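Local structure of putative uncharacterized protein (Coprinopsis cinerea, 3W9A) at residues E125-V130 / G138-G143. The protein is the catalytic domain of a family 131 glycoside hydrolase, a beta-jelly-roll enzyme that probably cleaves beta-glucan chains. Residues are numbered along the deposited sequence; the frame is centred on the assembly and turned at random.
Sequences ELKYGV and GWYAGG
K127 and Y140 meet on one face of an antiparallel beta hairpin in the beta-jelly roll, a worked example of diagonal pairing between neighbouring strands. K127 is bridged to G138, which has no side chain, and Y140 turns its ring across that position. The lysine can be followed outward over the ring. Its CB lies 3.6 Å from Y140 CE2, and CG, set anti to the carbonyl carbon (chi1 -52°), comes to 3.5 Å from the same CE2. A bend at chi3 (-147°) then carries CE over the middle of the ring face, 4.1 Å from the centroid, in a CH-pi contact. NZ stands farther off, at most a weak cation-pi partner; its charge is met by a salt bridge to E113.

Backbone bonds fix this register. K127 and G138 exchange two of them, N to O in each direction, while Y140 N donates to E125 O at 2.8 Å, nearly straight at 167°; the return bond from E125 N is weak. On the other face, where W139 packs on V170, L172 and V185 of the opposing sheet, L126 CD2 sits 3.7 Å from W139 CB and reaches the edge of the indole in its plane. Beyond the lysine, a water held weakly by K127 NZ donates a hydrogen bond to G143 O at 3.0 Å.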
ATOM      1  N   GLU A 125       6.792  -2.994   6.310  1.00 12.49           N
ATOM      2  CA  GLU A 125       5.880  -1.882   6.151  1.00 12.93           C
ATOM      3  C   GLU A 125       6.655  -0.630   5.798  1.00 12.98           C
ATOM      4  O   GLU A 125       7.897  -0.589   5.862  1.00 12.14           O
ATOM      5  CB  GLU A 125       5.106  -1.609   7.451  1.00 13.75           C
ATOM      6  CG  GLU A 125       5.984  -1.145   8.623  1.00 14.06           C
ATOM      7  CD  GLU A 125       5.225  -1.077   9.933  1.00 14.59           C
ATOM      8  OE1 GLU A 125       3.966  -0.963   9.913  1.00 15.79           O
ATOM      9  OE2 GLU A 125       5.885  -1.163  10.988  1.00 14.67           O
ATOM     10  N   LEU A 126       5.904   0.403   5.460  1.00 12.81           N
ATOM     11  CA  LEU A 126       6.461   1.721   5.286  1.00 12.96           C
ATOM     12  C   LEU A 126       5.985   2.532   6.459  1.00 13.01           C
ATOM     13  O   LEU A 126       4.871   2.313   6.960  1.00 13.19           O
ATOM     14  CB  LEU A 126       5.962   2.358   3.985  1.00 12.95           C
ATOM     15  CG  LEU A 126       6.393   1.725   2.643  1.00 12.86           C
ATOM     16  CD1 LEU A 126       5.683   2.382   1.469  1.00 12.52           C
ATOM     17  CD2 LEU A 126       7.895   1.783   2.440  1.00 13.07           C
ATOM     18  N   LYS A 127       6.815   3.451   6.913  1.00 13.26           N
ATOM     19  CA  LYS A 127       6.358   4.479   7.856  1.00 13.95           C
ATOM     20  C   LYS A 127       6.691   5.885   7.391  1.00 13.84           C
ATOM     21  O   LYS A 127       7.491   6.071   6.476  1.00 13.27           O
ATOM     22  CB  LYS A 127       6.953   4.279   9.232  1.00 14.61           C
ATOM     23  CG  LYS A 127       6.791   2.884   9.816  1.00 15.54           C
ATOM     24  CD  LYS A 127       6.709   2.990  11.333  1.00 16.42           C
ATOM     25  CE  LYS A 127       7.314   1.797  12.030  1.00 17.74           C
ATOM     26  NZ  LYS A 127       7.141   1.979  13.502  1.00 18.41           N
ATOM     27  N   TYR A 128       6.049   6.853   8.038  1.00 14.22           N
ATOM     28  CA  TYR A 128       6.288   8.263   7.823  1.00 15.20           C
ATOM     29  C   TYR A 128       6.082   9.001   9.149  1.00 16.20           C
ATOM     30  O   TYR A 128       5.237   8.603   9.977  1.00 16.01           O
ATOM     31  CB  TYR A 128       5.312   8.780   6.770  1.00 15.39           C
ATOM     32  CG  TYR A 128       5.488  10.223   6.349  1.00 15.02           C
ATOM     33  CD1 TYR A 128       6.585  10.620   5.592  1.00 14.93           C
ATOM     34  CD2 TYR A 128       4.540  11.185   6.675  1.00 14.76           C
ATOM     35  CE1 TYR A 128       6.754  11.935   5.205  1.00 15.08           C
ATOM     36  CE2 TYR A 128       4.682  12.505   6.271  1.00 14.88           C
ATOM     37  CZ  TYR A 128       5.792  12.875   5.532  1.00 15.53           C
ATOM     38  OH  TYR A 128       5.944  14.176   5.107  1.00 16.04           O
ATOM     39  N   GLY A 129       6.857  10.064   9.339  1.00 17.37           N
ATOM     40  CA  GLY A 129       6.725  10.980  10.475  1.00 18.56           C
ATOM     41  C   GLY A 129       7.445  10.537  11.730  1.00 20.33           C
ATOM     42  O   GLY A 129       7.076  10.950  12.821  1.00 21.43           O
ATOM     43  N   VAL A 130       8.500   9.735  11.571  1.00 22.03           N
ATOM     44  CA  VAL A 130       9.174   9.061  12.694  1.00 23.92           C
ATOM     45  C   VAL A 130      10.681   8.984  12.426  1.00 24.85           C
ATOM     46  O   VAL A 130      11.123   9.103  11.285  1.00 23.44           O
ATOM     47  CB  VAL A 130       8.559   7.639  12.933  1.00 24.82           C
ATOM     48  CG1 VAL A 130       9.488   6.683  13.683  1.00 26.32           C
ATOM     49  CG2 VAL A 130       7.249   7.746  13.693  1.00 24.68           C
ATOM     50  N   GLY A 138      10.127   5.936   5.062  1.00 14.86           N
ATOM     51  CA  GLY A 138      11.012   4.819   5.364  1.00 14.33           C
ATOM     52  C   GLY A 138      10.370   3.459   5.191  1.00 13.95           C
ATOM     53  O   GLY A 138       9.197   3.277   5.510  1.00 14.09           O
ATOM     54  N   TRP A 139      11.155   2.505   4.694  1.00 13.90           N
ATOM     55  CA  TRP A 139      10.776   1.089   4.642  1.00 13.91           C
ATOM     56  C   TRP A 139      11.440   0.351   5.764  1.00 14.09           C
ATOM     57  O   TRP A 139      12.642   0.543   6.029  1.00 14.33           O
ATOM     58  CB  TRP A 139      11.196   0.436   3.333  1.00 13.74           C
ATOM     59  CG  TRP A 139      10.839  -1.003   3.240  1.00 13.71           C
ATOM     60  CD1 TRP A 139       9.581  -1.534   3.108  1.00 14.08           C
ATOM     61  CD2 TRP A 139      11.739  -2.113   3.269  1.00 13.26           C
ATOM     62  NE1 TRP A 139       9.656  -2.908   3.054  1.00 14.20           N
ATOM     63  CE2 TRP A 139      10.969  -3.284   3.139  1.00 13.42           C
ATOM     64  CE3 TRP A 139      13.124  -2.231   3.391  1.00 13.23           C
ATOM     65  CZ2 TRP A 139      11.539  -4.556   3.140  1.00 13.50           C
ATOM     66  CZ3 TRP A 139      13.688  -3.495   3.375  1.00 13.31           C
ATOM     67  CH2 TRP A 139      12.899  -4.639   3.252  1.00 13.31           C
ATOM     68  N   TYR A 140      10.659  -0.506   6.410  1.00 13.57           N
ATOM     69  CA  TYR A 140      11.113  -1.289   7.534  1.00 13.73           C
ATOM     70  C   TYR A 140      11.010  -2.781   7.246  1.00 14.22           C
ATOM     71  O   TYR A 140      10.122  -3.238   6.508  1.00 13.90           O
ATOM     72  CB  TYR A 140      10.267  -0.958   8.745  1.00 13.74           C
ATOM     73  CG  TYR A 140      10.470   0.440   9.251  1.00 13.86           C
ATOM     74  CD1 TYR A 140      11.143   0.672  10.448  1.00 14.19           C
ATOM     75  CD2 TYR A 140      10.027   1.530   8.524  1.00 14.07           C
ATOM     76  CE1 TYR A 140      11.333   1.958  10.924  1.00 14.51           C
ATOM     77  CE2 TYR A 140      10.231   2.824   8.977  1.00 14.32           C
ATOM     78  CZ  TYR A 140      10.876   3.034  10.177  1.00 14.29           C
ATOM     79  OH  TYR A 140      11.057   4.322  10.634  1.00 14.61           O
ATOM     80  N   ALA A 141      11.911  -3.539   7.856  1.00 14.76           N
ATOM     81  CA  ALA A 141      11.847  -5.001   7.821  1.00 15.90           C
ATOM     82  C   ALA A 141      12.321  -5.550   9.161  1.00 17.43           C
ATOM     83  O   ALA A 141      13.410  -5.196   9.635  1.00 17.62           O
ATOM     84  CB  ALA A 141      12.681  -5.549   6.682  1.00 16.12           C
ATOM     85  N   GLY A 142      11.492  -6.385   9.790  1.00 18.35           N
ATOM     86  CA  GLY A 142      11.840  -6.974  11.084  1.00 19.35           C
ATOM     87  C   GLY A 142      11.866  -5.986  12.240  1.00 19.76           C
ATOM     88  O   GLY A 142      12.369  -6.303  13.299  1.00 20.77           O
ATOM     89  N   GLY A 143      11.295  -4.802  12.051  1.00 20.71           N
ATOM     90  CA  GLY A 143      11.251  -3.767  13.086  1.00 21.54           C
ATOM     91  C   GLY A 143      12.276  -2.651  12.900  1.00 21.87           C
ATOM     92  O   GLY A 143      12.298  -1.701  13.677  1.00 22.47           O
TER
HETATM   93  O   HOH W   1       9.653  -0.253  13.648  1.00 23.88           O